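Side-chain contacts in putative glutathione S-transferase (Corynebacterium glutamicum, PDB 3M1G), which probably catalyses glutathione-dependent transfer reactions as a member of the ECM4-like branch of the glutathione S-transferase family: residues 149-152 with 156-159; 232-237 with 280-285; 72-77 with 291-296. All blocks are in the same frame, centred on the assembly; numbering follows the deposited sequence.

All three contacts are buried, yet their chemistry changes with their place in the fold. Interaction 1 is local: a bridging water and a little aliphatic packing join an edge strand to the helix that follows it in the thioredoxin-like domain. Interaction 2, with its centre about 26 Å from that of interaction 1, fastens a loop to helix 274-284 of the helical domain by a salt bridge. Interaction 3 runs between the two domains and relies on one histidine N-H. It meets both others by packing: I157 and T158 of interaction 1 rest on the 72-77 segment, where I157 CG2 lies 3.9 Å from T76 CG2, and F284 of interaction 2 meets F295.

Interaction 1. Residues 149-152 with 156-159; sequences VVTN and SITI
The turn from the second strand to the helix in the beta-beta-alpha half of the thioredoxin-like domain is closed here by T151, the last residue of edge strand 149-151, and by S156 and I157 in the first turn of helix 154-163. The strand enters the turn through a classic beta bulge, V150 and T151 both lying opposite L141 of strand 140-143. T151 presents its CB to the helix, and its two branches then do different work. A chi1 of 165° sets OG1 opposite the backbone N, facing the water, and leaves CG2 to meet I157.

OG1 belongs to the polar half. It stands 4.5 Å from S156 OG, too far for a direct bond, and a water fills the gap. That water donates to S156 OG at 2.7 Å and lies 3.2 Å from T151 OG1, so its hold on the helix side is the shorter. Both hydroxyls also bind the intervening D153, T151 OG1 through its backbone N and S156 OG through its carboxylate OD2. D153 and the water thus link the two hydroxyls indirectly.

The apolar half is I157, which also packs on L141 and, through T76, on helix 71-83. Its side chain and that of T151 run antiparallel, side by side. CG1 passes alongside the threonine, equally distant from its methyl and its hydroxyl oxygen. The extended chi2 of 174° carries the terminal methyl on past the threonine side chain toward the strand backbone. Only 107 Å² is buried between the segments, in keeping with so few touching atoms: I157 CG1 lies 4.1 Å from T151 CG2, and I157 CD1 ends 4.0 Å from the carbonyl oxygen T151 O.

Interaction 2. Residues 232-237 with 280-285; sequences TRRYLM and LRDLFQ
A buried salt bridge between R234 and D282 ties the loop after helix 209-229 to helix 274-284 in the all-helical C-terminal domain. The R234 chain bends at chi2 (139°), which brings its guanidinium to the carboxylate, and it grips that group side-on, one nitrogen to each oxygen. R234 NE donates to D282 OD2 at 2.8 Å (162°), reaching its syn lone pair almost exactly in the guanidinium plane. R234 NH2 meets D282 OD1 at 3.1 Å (168°). The two flat groups are twisted against each other, so this second donor approaches from out of the carboxylate plane. Y235 OH adds a weak bond to D282 OD1 at 3.2 Å, and a water donates both to D282 OD2 and to the backbone oxygen of R234. R234 CG lies 3.5 Å above one face of the Y235 ring, toward its rim; L283 CD2 comes obliquely to Y235 CE1 at 3.9 Å. R234 NH1 turns to G334 O in the C-terminal tail. Around the contact, Y235 also packs on Y279 and on D245 of helix 243-253, while L236, whose N bonds D245 OD1, reaches across to I192 of helix 182-197.

Interaction 3. Residues 72-77 with 291-296; sequences WAHRTV and DTTDFT
T292 OG1 has three polar neighbours: it accepts from NE2 of H74 on helix 71-83, and its single hydrogen is left for the carbonyl oxygens of G288 and F289, to be shared or to go to one of them. The bond from H74 NE2 to T292 OG1 is 3.0 Å long with an N-H...O angle of 144°, so it is bent, although OG1 lies only 2° out of the imidazole plane. With CG of H74 anti to its backbone N (chi1 -157°), the ring reaches out from the helix and offers its edge to both threonines. T293 OG1 occupies the neighbouring stretch of that edge, 3.2 Å from H74 CE1 and near the ring plane. It is held there by hydrogen bonds with F289 O and Y249 OH. Beside the polar pair, V77 CG1 packs on T292 CG2 at 3.9 Å, the two side chains lying alongside and pointing opposite ways. The contact thus joins the thioredoxin-like domain to the turn before helix 295-305, where D294 OD1 caps the backbone N of E297. H74 stands about 6 Å, side chain to side chain, from C70, the predicted nucleophile. Because R254 NH1 donates to the far nitrogen, H74 ND1, while NE2 donates to T292, the pattern is consistent with a histidine carrying its hydrogen on NE2, and bonds at both nitrogens would restrain the rotation of the ring.

Interaction 1. Residues 149-152 with 156-159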
loop_
_atom_site.group_PDB
_atom_site.type_symbol
_atom_site.label_atom_id
_atom_site.label_comp_id
_atom_site.label_asym_id
_atom_site.label_seq_id
_atom_site.Cartn_x
_atom_site.Cartn_y
_atom_site.Cartn_z
ATOM N N VAL A 149 35.079 15.431 -10.483
ATOM C CA VAL A 149 34.274 14.235 -10.595
ATOM C C VAL A 149 34.944 13.356 -11.628
ATOM O O VAL A 149 35.088 13.733 -12.789
ATOM C CB VAL A 149 32.837 14.533 -11.030
ATOM C CG1 VAL A 149 32.072 13.218 -11.270
ATOM C CG2 VAL A 149 32.128 15.401 -9.972
ATOM N N VAL A 150 35.370 12.176 -11.180
ATOM C CA VAL A 150 35.972 11.173 -12.055
ATOM C C VAL A 150 34.918 10.456 -12.869
ATOM O O VAL A 150 35.027 10.369 -14.102
ATOM C CB VAL A 150 36.808 10.179 -11.224
ATOM C CG1 VAL A 150 37.370 9.083 -12.116
ATOM C CG2 VAL A 150 37.906 10.961 -10.467
ATOM N N THR A 151 33.871 9.971 -12.208
ATOM C CA THR A 151 32.797 9.313 -12.918
ATOM C C THR A 151 31.476 9.343 -12.149
ATOM O O THR A 151 31.459 9.247 -10.924
ATOM C CB THR A 151 33.115 7.806 -13.206
ATOM O OG1 THR A 151 31.910 7.117 -13.588
ATOM C CG2 THR A 151 33.722 7.141 -11.989
ATOM N N ASN A 152 30.381 9.445 -12.892
ATOM C CA ASN A 152 29.038 9.224 -12.350
ATOM C C ASN A 152 28.283 8.167 -13.149
ATOM O O ASN A 152 27.059 8.099 -13.123
ATOM C CB ASN A 152 28.208 10.532 -12.251
ATOM C CG ASN A 152 28.171 11.306 -13.525
ATOM O OD1 ASN A 152 28.191 10.740 -14.614
ATOM N ND2 ASN A 152 28.132 12.646 -13.406
ATOM N N SER A 156 29.203 1.218 -14.518
ATOM C CA SER A 156 30.600 0.886 -14.575
ATOM C C SER A 156 31.293 1.018 -13.226
ATOM O O SER A 156 32.296 0.332 -12.979
ATOM C CB SER A 156 31.342 1.663 -15.689
ATOM O OG SER A 156 31.445 3.008 -15.360
ATOM N N ILE A 157 30.733 1.800 -12.306
ATOM C CA ILE A 157 31.341 1.927 -10.997
ATOM C C ILE A 157 31.397 0.579 -10.298
ATOM O O ILE A 157 32.445 0.187 -9.827
ATOM C CB ILE A 157 30.673 3.024 -10.111
ATOM C CG1 ILE A 157 31.019 4.398 -10.672
ATOM C CG2 ILE A 157 31.151 2.938 -8.629
ATOM C CD1 ILE A 157 30.301 5.584 -9.993
ATOM N N THR A 158 30.290 -0.154 -10.247
ATOM C CA THR A 158 30.259 -1.412 -9.511
ATOM C C THR A 158 30.999 -2.514 -10.275
ATOM O O THR A 158 31.697 -3.326 -9.663
ATOM C CB THR A 158 28.799 -1.859 -9.143
ATOM O OG1 THR A 158 27.983 -1.831 -10.325
ATOM C CG2 THR A 158 28.178 -0.901 -8.067
ATOM N N ILE A 159 30.912 -2.519 -11.600
ATOM C CA ILE A 159 31.673 -3.495 -12.366
ATOM C C ILE A 159 33.155 -3.262 -12.110
ATOM O O ILE A 159 33.913 -4.186 -11.817
ATOM C CB ILE A 159 31.351 -3.437 -13.885
ATOM C CG1 ILE A 159 29.917 -3.840 -14.160
ATOM C CG2 ILE A 159 32.249 -4.343 -14.676
ATOM C CD1 ILE A 159 29.513 -5.178 -13.501
HETATM O O HOH W 1 33.278 4.270 -13.921
#

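Interaction 2. Residues 232-237 with 280-285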
loop_
_atom_site.group_PDB
_atom_site.type_symbol
_atom_site.label_atom_id
_atom_site.label_comp_id
_atom_site.label_asym_id
_atom_site.label_seq_id
_atom_site.Cartn_x
_atom_site.Cartn_y
_atom_site.Cartn_z
ATOM N N THR A 232 13.025 -21.268 -8.699
ATOM C CA THR A 232 13.935 -22.401 -8.854
ATOM C C THR A 232 15.432 -22.084 -8.639
ATOM O O THR A 232 16.254 -22.962 -8.749
ATOM C CB THR A 232 13.778 -23.034 -10.234
ATOM O OG1 THR A 232 14.106 -22.068 -11.241
ATOM C CG2 THR A 232 12.335 -23.602 -10.449
ATOM N N ARG A 233 15.769 -20.834 -8.356
ATOM C CA ARG A 233 17.136 -20.388 -8.159
ATOM C C ARG A 233 17.133 -19.632 -6.829
ATOM O O ARG A 233 16.209 -18.843 -6.578
ATOM C CB ARG A 233 17.511 -19.391 -9.248
ATOM C CG ARG A 233 17.553 -19.939 -10.676
ATOM C CD ARG A 233 17.666 -18.780 -11.666
ATOM N NE ARG A 233 17.674 -19.237 -13.061
ATOM C CZ ARG A 233 16.598 -19.655 -13.715
ATOM N NH1 ARG A 233 15.384 -19.693 -13.149
ATOM N NH2 ARG A 233 16.731 -20.029 -14.953
ATOM N N ARG A 234 18.159 -19.815 -6.005
ATOM C CA ARG A 234 18.192 -19.069 -4.756
ATOM C C ARG A 234 18.319 -17.541 -4.973
ATOM O O ARG A 234 17.584 -16.756 -4.359
ATOM C CB ARG A 234 19.313 -19.567 -3.837
ATOM C CG ARG A 234 19.326 -18.774 -2.563
ATOM C CD ARG A 234 19.553 -19.550 -1.395
ATOM N NE ARG A 234 19.664 -18.749 -0.181
ATOM C CZ ARG A 234 20.259 -19.219 0.911
ATOM N NH1 ARG A 234 20.814 -20.434 0.892
ATOM N NH2 ARG A 234 20.380 -18.476 1.987
ATOM N N TYR A 235 19.241 -17.141 -5.851
ATOM C CA TYR A 235 19.447 -15.749 -6.222
ATOM C C TYR A 235 19.288 -15.654 -7.736
ATOM O O TYR A 235 19.093 -16.668 -8.395
ATOM C CB TYR A 235 20.832 -15.290 -5.769
ATOM C CG TYR A 235 21.081 -15.511 -4.286
ATOM C CD1 TYR A 235 20.445 -14.743 -3.328
ATOM C CD2 TYR A 235 21.920 -16.517 -3.849
ATOM C CE1 TYR A 235 20.655 -14.946 -1.966
ATOM C CE2 TYR A 235 22.144 -16.742 -2.497
ATOM C CZ TYR A 235 21.528 -15.946 -1.567
ATOM O OH TYR A 235 21.743 -16.175 -0.238
ATOM N N LEU A 236 19.393 -14.453 -8.298
ATOM C CA LEU A 236 19.056 -14.251 -9.728
ATOM C C LEU A 236 19.846 -15.137 -10.672
ATOM O O LEU A 236 19.292 -15.593 -11.678
ATOM C CB LEU A 236 19.240 -12.814 -10.145
ATOM C CG LEU A 236 18.159 -11.854 -9.608
ATOM C CD1 LEU A 236 18.606 -10.412 -9.818
ATOM C CD2 LEU A 236 16.771 -12.155 -10.255
HETATM N N MSE A 237 21.138 -15.336 -10.367
HETATM C CA MSE A 237 22.014 -16.130 -11.202
HETATM C C MSE A 237 22.404 -17.462 -10.540
HETATM O O MSE A 237 23.479 -17.995 -10.813
HETATM C CB MSE A 237 23.276 -15.337 -11.544
HETATM C CG MSE A 237 23.022 -13.938 -12.096
HETATM SE SE MSE A 237 21.869 -13.933 -13.686
HETATM C CE MSE A 237 22.910 -15.026 -14.785
ATOM N N LEU A 280 14.198 -11.194 -0.772
ATOM C CA LEU A 280 14.464 -9.902 -0.163
ATOM C C LEU A 280 14.952 -10.000 1.260
ATOM O O LEU A 280 15.903 -9.318 1.661
ATOM C CB LEU A 280 13.239 -8.990 -0.264
ATOM C CG LEU A 280 13.348 -7.570 0.340
ATOM C CD1 LEU A 280 14.567 -6.786 -0.169
ATOM C CD2 LEU A 280 11.985 -6.769 0.126
ATOM N N ARG A 281 14.330 -10.858 2.052
ATOM C CA ARG A 281 14.763 -11.041 3.431
ATOM C C ARG A 281 16.178 -11.652 3.527
ATOM O O ARG A 281 16.996 -11.226 4.363
ATOM C CB ARG A 281 13.750 -11.906 4.189
ATOM C CG ARG A 281 12.465 -11.136 4.543
ATOM C CD ARG A 281 11.464 -12.014 5.220
ATOM N NE ARG A 281 10.896 -12.989 4.307
ATOM C CZ ARG A 281 10.094 -13.991 4.672
ATOM N NH1 ARG A 281 9.573 -14.783 3.746
ATOM N NH2 ARG A 281 9.798 -14.191 5.953
ATOM N N ASP A 282 16.435 -12.655 2.692
ATOM C CA ASP A 282 17.734 -13.382 2.602
ATOM C C ASP A 282 18.849 -12.354 2.315
ATOM O O ASP A 282 19.837 -12.271 3.019
ATOM C CB ASP A 282 17.560 -14.425 1.477
ATOM C CG ASP A 282 18.736 -15.420 1.318
ATOM O OD1 ASP A 282 19.689 -15.424 2.098
ATOM O OD2 ASP A 282 18.647 -16.256 0.392
ATOM N N LEU A 283 18.646 -11.500 1.328
ATOM C CA LEU A 283 19.608 -10.436 1.020
ATOM C C LEU A 283 19.725 -9.416 2.145
ATOM O O LEU A 283 20.843 -9.065 2.559
ATOM C CB LEU A 283 19.214 -9.725 -0.269
ATOM C CG LEU A 283 19.307 -10.511 -1.586
ATOM C CD1 LEU A 283 18.888 -9.596 -2.737
ATOM C CD2 LEU A 283 20.756 -11.079 -1.801
ATOM N N PHE A 284 18.588 -8.937 2.656
ATOM C CA PHE A 284 18.597 -7.940 3.725
ATOM C C PHE A 284 19.444 -8.398 4.897
ATOM O O PHE A 284 20.206 -7.622 5.449
ATOM C CB PHE A 284 17.177 -7.595 4.215
ATOM C CG PHE A 284 17.153 -6.549 5.297
ATOM C CD1 PHE A 284 17.295 -6.905 6.637
ATOM C CD2 PHE A 284 17.022 -5.196 4.965
ATOM C CE1 PHE A 284 17.329 -5.922 7.654
ATOM C CE2 PHE A 284 17.024 -4.208 5.968
ATOM C CZ PHE A 284 17.179 -4.584 7.316
ATOM N N GLN A 285 19.313 -9.661 5.248
ATOM C CA GLN A 285 20.005 -10.245 6.408
ATOM C C GLN A 285 21.473 -10.555 6.135
ATOM O O GLN A 285 22.166 -10.999 7.028
ATOM C CB GLN A 285 19.268 -11.490 6.888
ATOM C CG GLN A 285 17.821 -11.175 7.324
ATOM C CD GLN A 285 16.945 -12.381 7.537
ATOM O OE1 GLN A 285 17.418 -13.518 7.588
ATOM N NE2 GLN A 285 15.631 -12.138 7.665
HETATM O O HOH W 2 17.028 -15.955 -1.755
#

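Interaction 3. Residues 72-77 with 291-296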
loop_
_atom_site.group_PDB
_atom_site.type_symbol
_atom_site.label_atom_id
_atom_site.label_comp_id
_atom_site.label_asym_id
_atom_site.label_seq_id
_atom_site.Cartn_x
_atom_site.Cartn_y
_atom_site.Cartn_z
ATOM N N TRP A 72 20.338 3.905 -6.878
ATOM C CA TRP A 72 21.488 3.789 -7.733
ATOM C C TRP A 72 22.762 3.904 -6.894
ATOM O O TRP A 72 23.701 3.134 -7.074
ATOM C CB TRP A 72 21.447 4.859 -8.827
ATOM C CG TRP A 72 20.097 5.102 -9.387
ATOM C CD1 TRP A 72 19.250 6.179 -9.102
ATOM C CD2 TRP A 72 19.366 4.250 -10.276
ATOM N NE1 TRP A 72 18.054 6.024 -9.785
ATOM C CE2 TRP A 72 18.105 4.872 -10.523
ATOM C CE3 TRP A 72 19.648 3.040 -10.898
ATOM C CZ2 TRP A 72 17.145 4.310 -11.372
ATOM C CZ3 TRP A 72 18.698 2.480 -11.742
ATOM C CH2 TRP A 72 17.455 3.117 -11.971
ATOM N N ALA A 73 22.781 4.860 -5.976
ATOM C CA ALA A 73 23.881 5.000 -5.035
ATOM C C ALA A 73 24.007 3.824 -4.106
ATOM O O ALA A 73 25.134 3.408 -3.749
ATOM C CB ALA A 73 23.744 6.313 -4.210
ATOM N N HIS A 74 22.866 3.272 -3.685
ATOM C CA HIS A 74 22.873 2.156 -2.793
ATOM C C HIS A 74 23.704 0.982 -3.379
ATOM O O HIS A 74 24.465 0.348 -2.651
ATOM C CB HIS A 74 21.420 1.738 -2.459
ATOM C CG HIS A 74 21.275 0.975 -1.181
ATOM N ND1 HIS A 74 20.045 0.550 -0.707
ATOM C CD2 HIS A 74 22.193 0.529 -0.297
ATOM C CE1 HIS A 74 20.219 -0.117 0.427
ATOM N NE2 HIS A 74 21.517 -0.150 0.699
ATOM N N ARG A 75 23.577 0.703 -4.671
ATOM C CA ARG A 75 24.416 -0.345 -5.302
ATOM C C ARG A 75 25.927 -0.189 -5.011
ATOM O O ARG A 75 26.618 -1.167 -4.700
ATOM C CB ARG A 75 24.317 -0.252 -6.804
ATOM C CG ARG A 75 22.926 -0.351 -7.435
ATOM C CD ARG A 75 23.099 -0.199 -8.928
ATOM N NE ARG A 75 21.882 -0.386 -9.680
ATOM C CZ ARG A 75 21.848 -0.403 -11.017
ATOM N NH1 ARG A 75 20.702 -0.547 -11.642
ATOM N NH2 ARG A 75 22.967 -0.274 -11.735
ATOM N N THR A 76 26.414 1.041 -5.134
ATOM C CA THR A 76 27.821 1.338 -4.958
ATOM C C THR A 76 28.263 1.167 -3.529
ATOM O O THR A 76 29.409 0.688 -3.262
ATOM C CB THR A 76 28.231 2.761 -5.519
ATOM O OG1 THR A 76 27.764 3.821 -4.683
ATOM C CG2 THR A 76 27.705 2.990 -6.889
ATOM N N VAL A 77 27.378 1.521 -2.595
ATOM C CA VAL A 77 27.671 1.381 -1.162
ATOM C C VAL A 77 27.722 -0.081 -0.742
ATOM O O VAL A 77 28.635 -0.515 -0.006
ATOM C CB VAL A 77 26.687 2.198 -0.287
ATOM C CG1 VAL A 77 26.962 2.001 1.242
ATOM C CG2 VAL A 77 26.787 3.669 -0.642
ATOM N N ASP A 291 22.649 -3.558 6.536
ATOM C CA ASP A 291 23.447 -2.648 7.355
ATOM C C ASP A 291 23.873 -1.409 6.581
ATOM O O ASP A 291 24.622 -0.602 7.101
ATOM C CB ASP A 291 24.631 -3.395 8.066
ATOM C CG ASP A 291 25.719 -3.940 7.091
ATOM O OD1 ASP A 291 25.614 -3.786 5.842
ATOM O OD2 ASP A 291 26.722 -4.534 7.611
ATOM N N THR A 292 23.437 -1.274 5.320
ATOM C CA THR A 292 23.570 -0.018 4.607
ATOM C C THR A 292 22.168 0.592 4.254
ATOM O O THR A 292 22.079 1.563 3.460
ATOM C CB THR A 292 24.409 -0.189 3.354
ATOM O OG1 THR A 292 23.765 -1.076 2.424
ATOM C CG2 THR A 292 25.856 -0.767 3.701
ATOM N N THR A 293 21.098 0.003 4.809
ATOM C CA THR A 293 19.722 0.386 4.459
ATOM C C THR A 293 19.132 1.203 5.611
ATOM O O THR A 293 18.936 0.665 6.715
ATOM C CB THR A 293 18.855 -0.848 4.194
ATOM O OG1 THR A 293 19.443 -1.621 3.144
ATOM C CG2 THR A 293 17.398 -0.460 3.786
ATOM N N ASP A 294 18.901 2.492 5.355
ATOM C CA ASP A 294 18.310 3.403 6.342
ATOM C C ASP A 294 16.879 3.737 5.911
ATOM O O ASP A 294 16.653 4.577 5.022
ATOM C CB ASP A 294 19.162 4.668 6.498
ATOM C CG ASP A 294 18.697 5.575 7.662
ATOM O OD1 ASP A 294 17.476 5.636 7.886
ATOM O OD2 ASP A 294 19.570 6.224 8.327
ATOM N N PHE A 295 15.922 3.058 6.531
ATOM C CA PHE A 295 14.522 3.177 6.109
ATOM C C PHE A 295 13.955 4.572 6.362
ATOM O O PHE A 295 13.138 5.054 5.579
ATOM C CB PHE A 295 13.656 2.118 6.775
ATOM C CG PHE A 295 13.871 0.733 6.240
ATOM C CD1 PHE A 295 13.398 0.382 5.002
ATOM C CD2 PHE A 295 14.526 -0.227 6.998
ATOM C CE1 PHE A 295 13.564 -0.897 4.523
ATOM C CE2 PHE A 295 14.705 -1.485 6.536
ATOM C CZ PHE A 295 14.214 -1.835 5.280
ATOM N N THR A 296 14.416 5.232 7.421
ATOM C CA THR A 296 13.969 6.598 7.721
ATOM C C THR A 296 14.395 7.580 6.656
ATOM O O THR A 296 13.588 8.376 6.212
ATOM C CB THR A 296 14.455 7.064 9.102
ATOM O OG1 THR A 296 13.919 6.178 10.084
ATOM C CG2 THR A 296 14.008 8.514 9.422
#